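Local coordinates for actibind (Aspergillus niger, PDB 3D3Z), which cleaves RNA as a T2-family ribonuclease, probably without strict base specificity but with a preference for adenylic acid, at residues Tyr72-Gln82 with Tyr131-Phe140. Residues are numbered along the deposited sequence; the frame is centred on the assembly and turned at random.
With NAG (2-acetamido-2-deoxy-beta-D-glucopyranose), chain B; NAG (2-acetamido-2-deoxy-beta-D-glucopyranose), chain C; NAG (2-acetamido-2-deoxy-beta-D-glucopyranose), chain D.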
loop_
_atom_site.group_PDB
_atom_site.type_symbol
_atom_site.label_atom_id
_atom_site.label_comp_id
_atom_site.label_asym_id
_atom_site.label_seq_id
_atom_site.Cartn_x
_atom_site.Cartn_y
_atom_site.Cartn_z
ATOM N N TYR A 72 -16.852 -3.961 7.448
ATOM C CA TYR A 72 -17.902 -3.292 6.727
ATOM C C TYR A 72 -18.076 -3.888 5.358
ATOM O O TYR A 72 -17.142 -4.482 4.786
ATOM C CB TYR A 72 -17.577 -1.788 6.612
ATOM C CG TYR A 72 -17.495 -1.169 7.997
ATOM C CD1 TYR A 72 -18.639 -1.086 8.794
ATOM C CD2 TYR A 72 -16.299 -0.718 8.520
ATOM C CE1 TYR A 72 -18.599 -0.558 10.071
ATOM C CE2 TYR A 72 -16.238 -0.187 9.808
ATOM C CZ TYR A 72 -17.400 -0.116 10.576
ATOM O OH TYR A 72 -17.349 0.403 11.857
ATOM N N SER A 73 -19.291 -3.731 4.862
ATOM C CA SER A 73 -19.650 -4.136 3.516
ATOM C C SER A 73 -20.231 -2.971 2.752
ATOM O O SER A 73 -21.021 -3.138 1.828
ATOM C CB SER A 73 -20.607 -5.336 3.582
ATOM O OG SER A 73 -21.857 -4.968 4.144
ATOM N N ASN A 74 -19.825 -1.767 3.127
ATOM C CA ASN A 74 -20.330 -0.570 2.510
ATOM C C ASN A 74 -19.331 0.559 2.404
ATOM O O ASN A 74 -19.659 1.730 2.685
ATOM C CB ASN A 74 -21.574 -0.078 3.264
ATOM C CG ASN A 74 -21.274 0.293 4.733
ATOM O OD1 ASN A 74 -20.209 -0.034 5.294
ATOM N ND2 ASN A 74 -22.200 1.049 5.324
ATOM N N ILE A 75 -18.110 0.232 1.979
ATOM C CA ILE A 75 -17.055 1.247 1.880
ATOM C C ILE A 75 -17.407 2.427 1.029
ATOM O O ILE A 75 -17.133 3.579 1.414
ATOM C CB ILE A 75 -15.685 0.593 1.376
ATOM C CG1 ILE A 75 -15.174 -0.500 2.331
ATOM C CG2 ILE A 75 -14.639 1.672 1.096
ATOM C CD1 ILE A 75 -14.943 -0.122 3.830
ATOM N N THR A 76 -17.996 2.172 -0.148
ATOM C CA THR A 76 -18.349 3.226 -1.077
ATOM C C THR A 76 -19.346 4.228 -0.402
ATOM O O THR A 76 -19.240 5.436 -0.491
ATOM C CB THR A 76 -18.979 2.589 -2.332
ATOM O OG1 THR A 76 -17.963 1.817 -2.982
ATOM C CG2 THR A 76 -19.515 3.665 -3.316
ATOM N N SER A 77 -20.348 3.681 0.257
ATOM C CA SER A 77 -21.272 4.503 1.033
ATOM C C SER A 77 -20.635 5.271 2.188
ATOM O O SER A 77 -21.025 6.415 2.441
ATOM C CB SER A 77 -22.354 3.619 1.613
ATOM O OG SER A 77 -23.090 3.070 0.529
ATOM N N ILE A 78 -19.650 4.670 2.852
ATOM C CA ILE A 78 -18.963 5.341 3.957
ATOM C C ILE A 78 -18.213 6.548 3.400
ATOM O O ILE A 78 -18.319 7.666 3.930
ATOM C CB ILE A 78 -18.032 4.401 4.691
ATOM C CG1 ILE A 78 -18.824 3.383 5.528
ATOM C CG2 ILE A 78 -17.124 5.183 5.545
ATOM C CD1 ILE A 78 -18.068 2.231 6.017
ATOM N N LEU A 79 -17.520 6.350 2.280
ATOM C CA LEU A 79 -16.771 7.442 1.666
ATOM C C LEU A 79 -17.692 8.556 1.168
ATOM O O LEU A 79 -17.379 9.738 1.334
ATOM C CB LEU A 79 -15.880 6.968 0.490
ATOM C CG LEU A 79 -14.730 5.989 0.914
ATOM C CD1 LEU A 79 -13.899 5.471 -0.319
ATOM C CD2 LEU A 79 -13.777 6.506 1.979
ATOM N N GLU A 80 -18.800 8.180 0.544
ATOM C CA GLU A 80 -19.777 9.163 0.080
ATOM C C GLU A 80 -20.375 9.979 1.214
ATOM O O GLU A 80 -20.432 11.178 1.131
ATOM C CB GLU A 80 -20.889 8.484 -0.674
ATOM C CG GLU A 80 -20.427 8.010 -2.078
ATOM C CD GLU A 80 -21.333 6.989 -2.740
ATOM O OE1 GLU A 80 -22.117 6.276 -2.037
ATOM O OE2 GLU A 80 -21.225 6.868 -3.988
ATOM N N ALA A 81 -20.788 9.306 2.278
ATOM C CA ALA A 81 -21.307 9.968 3.475
ATOM C C ALA A 81 -20.319 10.953 4.103
ATOM O O ALA A 81 -20.720 11.962 4.663
ATOM C CB ALA A 81 -21.767 8.932 4.465
ATOM N N GLN A 82 -19.019 10.724 3.932
ATOM C CA GLN A 82 -17.996 11.586 4.478
ATOM C C GLN A 82 -17.556 12.634 3.490
ATOM O O GLN A 82 -16.608 13.365 3.763
ATOM C CB GLN A 82 -16.812 10.755 4.985
ATOM C CG GLN A 82 -17.208 9.810 6.079
ATOM C CD GLN A 82 -16.127 8.835 6.523
ATOM O OE1 GLN A 82 -14.972 8.927 6.125
ATOM N NE2 GLN A 82 -16.517 7.866 7.335
ATOM N N TYR A 131 -16.246 10.582 14.725
ATOM C CA TYR A 131 -17.574 10.222 14.208
ATOM C C TYR A 131 -17.560 8.822 13.572
ATOM O O TYR A 131 -16.545 8.382 13.079
ATOM C CB TYR A 131 -18.095 11.278 13.225
ATOM C CG TYR A 131 -17.334 11.390 11.938
ATOM C CD1 TYR A 131 -17.557 10.480 10.887
ATOM C CD2 TYR A 131 -16.393 12.389 11.743
ATOM C CE1 TYR A 131 -16.833 10.560 9.699
ATOM C CE2 TYR A 131 -15.702 12.476 10.588
ATOM C CZ TYR A 131 -15.902 11.553 9.577
ATOM O OH TYR A 131 -15.213 11.664 8.419
ATOM N N ALA A 132 -18.685 8.124 13.635
ATOM C CA ALA A 132 -18.804 6.755 13.125
ATOM C C ALA A 132 -18.061 6.524 11.766
ATOM O O ALA A 132 -18.339 7.204 10.744
ATOM C CB ALA A 132 -20.277 6.365 12.990
ATOM N N GLN A 133 -17.116 5.587 11.785
ATOM C CA GLN A 133 -16.317 5.154 10.601
ATOM C C GLN A 133 -15.379 6.210 10.036
ATOM O O GLN A 133 -14.902 6.078 8.848
ATOM C CB GLN A 133 -17.218 4.598 9.486
ATOM C CG GLN A 133 -17.955 3.280 9.785
ATOM C CD GLN A 133 -19.216 3.415 10.632
ATOM O OE1 GLN A 133 -20.042 4.277 10.386
ATOM N NE2 GLN A 133 -19.325 2.604 11.661
ATOM N N GLU A 134 -15.056 7.222 10.868
ATOM C CA GLU A 134 -14.126 8.262 10.441
ATOM C C GLU A 134 -12.799 7.620 10.038
ATOM O O GLU A 134 -12.191 8.035 9.038
ATOM C CB GLU A 134 -13.826 9.327 11.518
ATOM C CG GLU A 134 -12.896 10.395 11.061
ATOM C CD GLU A 134 -12.752 11.531 12.080
ATOM O OE1 GLU A 134 -13.342 11.421 13.202
ATOM O OE2 GLU A 134 -12.018 12.477 11.725
ATOM N N GLU A 135 -12.358 6.642 10.828
ATOM C CA GLU A 135 -11.057 5.989 10.575
ATOM C C GLU A 135 -10.970 5.153 9.280
ATOM O O GLU A 135 -9.867 4.937 8.755
ATOM C CB GLU A 135 -10.591 5.181 11.788
ATOM C CG GLU A 135 -11.086 3.710 11.981
ATOM C CD GLU A 135 -12.539 3.568 12.315
ATOM O OE1 GLU A 135 -13.278 4.601 12.263
ATOM O OE2 GLU A 135 -12.961 2.427 12.680
ATOM N N VAL A 136 -12.129 4.698 8.794
ATOM C CA VAL A 136 -12.241 3.983 7.523
ATOM C C VAL A 136 -11.879 4.934 6.391
ATOM O O VAL A 136 -11.023 4.635 5.609
ATOM C CB VAL A 136 -13.626 3.334 7.359
ATOM C CG1 VAL A 136 -13.763 2.588 5.986
ATOM C CG2 VAL A 136 -13.829 2.378 8.464
ATOM N N GLY A 137 -12.510 6.098 6.334
ATOM C CA GLY A 137 -12.182 7.060 5.296
ATOM C C GLY A 137 -10.756 7.581 5.373
ATOM O O GLY A 137 -10.101 7.781 4.322
ATOM N N ASP A 138 -10.284 7.842 6.597
ATOM C CA ASP A 138 -8.930 8.329 6.787
ATOM C C ASP A 138 -7.886 7.302 6.272
ATOM O O ASP A 138 -6.821 7.697 5.750
ATOM C CB ASP A 138 -8.628 8.631 8.248
ATOM C CG ASP A 138 -9.255 9.956 8.745
ATOM O OD1 ASP A 138 -9.808 10.765 7.955
ATOM O OD2 ASP A 138 -9.117 10.134 9.961
ATOM N N PHE A 139 -8.166 6.019 6.497
ATOM C CA PHE A 139 -7.324 4.907 6.049
ATOM C C PHE A 139 -7.188 4.942 4.513
ATOM O O PHE A 139 -6.073 5.068 3.985
ATOM C CB PHE A 139 -7.849 3.570 6.573
ATOM C CG PHE A 139 -7.289 2.353 5.802
ATOM C CD1 PHE A 139 -6.085 1.762 6.176
ATOM C CD2 PHE A 139 -7.940 1.859 4.707
ATOM C CE1 PHE A 139 -5.584 0.686 5.473
ATOM C CE2 PHE A 139 -7.460 0.746 4.009
ATOM C CZ PHE A 139 -6.269 0.173 4.414
ATOM N N PHE A 140 -8.297 4.996 3.802
ATOM C CA PHE A 140 -8.288 5.054 2.340
ATOM C C PHE A 140 -7.547 6.256 1.842
ATOM O O PHE A 140 -6.642 6.104 1.034
ATOM C CB PHE A 140 -9.688 4.957 1.796
ATOM C CG PHE A 140 -10.206 3.557 1.865
ATOM C CD1 PHE A 140 -9.783 2.614 0.925
ATOM C CD2 PHE A 140 -11.026 3.129 2.886
ATOM C CE1 PHE A 140 -10.155 1.311 0.987
ATOM C CE2 PHE A 140 -11.417 1.811 2.949
ATOM C CZ PHE A 140 -10.984 0.893 1.975
HETATM C C1 NAG B . -22.108 1.235 6.761
HETATM C C2 NAG B . -23.021 2.406 7.199
HETATM C C3 NAG B . -22.957 2.555 8.713
HETATM C C4 NAG B . -23.191 1.238 9.399
HETATM C C5 NAG B . -22.207 0.184 8.861
HETATM C C6 NAG B . -22.327 -1.178 9.541
HETATM C C7 NAG B . -23.212 4.228 5.569
HETATM C C8 NAG B . -22.793 5.588 5.083
HETATM N N2 NAG B . -22.602 3.668 6.619
HETATM O O3 NAG B . -23.868 3.553 9.146
HETATM O O4 NAG B . -22.992 1.512 10.767
HETATM O O5 NAG B . -22.414 0.057 7.462
HETATM O O6 NAG B . -23.656 -1.638 9.456
HETATM O O7 NAG B . -24.106 3.649 4.958
HETATM C C1 NAG C . -20.654 15.654 4.623
HETATM C C2 NAG C . -20.337 15.816 6.115
HETATM C C3 NAG C . -21.613 15.863 6.959
HETATM C C4 NAG C . -22.695 16.770 6.336
HETATM C C5 NAG C . -22.805 16.572 4.821
HETATM C C6 NAG C . -23.718 17.607 4.175
HETATM C C7 NAG C . -18.100 15.029 6.680
HETATM C C8 NAG C . -17.271 14.049 7.453
HETATM N N2 NAG C . -19.402 14.793 6.565
HETATM O O3 NAG C . -21.259 16.316 8.251
HETATM O O4 NAG C . -23.971 16.518 6.904
HETATM O O5 NAG C . -21.525 16.719 4.261
HETATM O O6 NAG C . -23.073 18.865 4.218
HETATM O O7 NAG C . -17.552 15.971 6.143
HETATM C C1 NAG D . -24.104 1.069 11.575
HETATM C C2 NAG D . -23.779 1.205 13.048
HETATM C C3 NAG D . -24.980 0.829 13.922
HETATM C C4 NAG D . -26.228 1.572 13.456
HETATM C C5 NAG D . -26.385 1.268 11.972
HETATM C C6 NAG D . -27.643 1.857 11.346
HETATM C C7 NAG D . -21.443 0.875 13.634
HETATM C C8 NAG D . -20.425 -0.120 14.058
HETATM N N2 NAG D . -22.646 0.361 13.339
HETATM O O3 NAG D . -24.708 1.094 15.289
HETATM O O4 NAG D . -27.373 1.146 14.185
HETATM O O5 NAG D . -25.256 1.834 11.330
HETATM O O6 NAG D . -27.513 3.256 11.454
HETATM O O7 NAG D . -21.154 2.080 13.579
HETATM O O HOH W 1 -15.529 2.120 12.599
HETATM O O HOH W 2 -19.243 7.548 7.998
#
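Two glutamines carry the polar part of this contact, each donating through its amide nitrogen. Gln133 NE2 gives a nearly straight bond (170°) to Tyr72 OH at 3.0 Å, with the hydroxyl close to the amide plane. The same Gln133 NE2 also donates to O7 of the second sugar of the glycan on Asn74, 2.7 Å away. With CG set beside the backbone N (chi1 -67°), Gln133 lays CG over a face of the Tyr72 ring, 4.0 Å from its centroid, a CH-pi contact; the bend at the next bond turns the amide to the hydroxyl. A water joins Tyr72 OH to Glu135 OE2, which also forms a salt bridge with Arg70.

Gln82, extended beyond CG, reaches across, and its NE2 donates to Gln133 O at 2.8 Å; the donor stands well above the carbonyl plane. A second water links NE2 to Ala132 O. The Gln82 amide lies at the edge of the Tyr131 ring, its plane nearly perpendicular to the ring.

Apolar packing fills the helix interface. Ile75 CD1 meets Val136 CG1 at 3.7 Å, Ile75 CG2 touches Phe140 CE2, and Leu79 CD2 rests 3.7 Å from Gly137 CA, at the point where the CA atoms of the two segments come nearest.

The axes of helices 75-81 and 134-140 pass 9.5 Å apart at -94°, a near-perpendicular helix packing within the RNase T2 fold, glycan-clad at one end and, through Phe140, close to the predicted active-site residue Glu111 at the other.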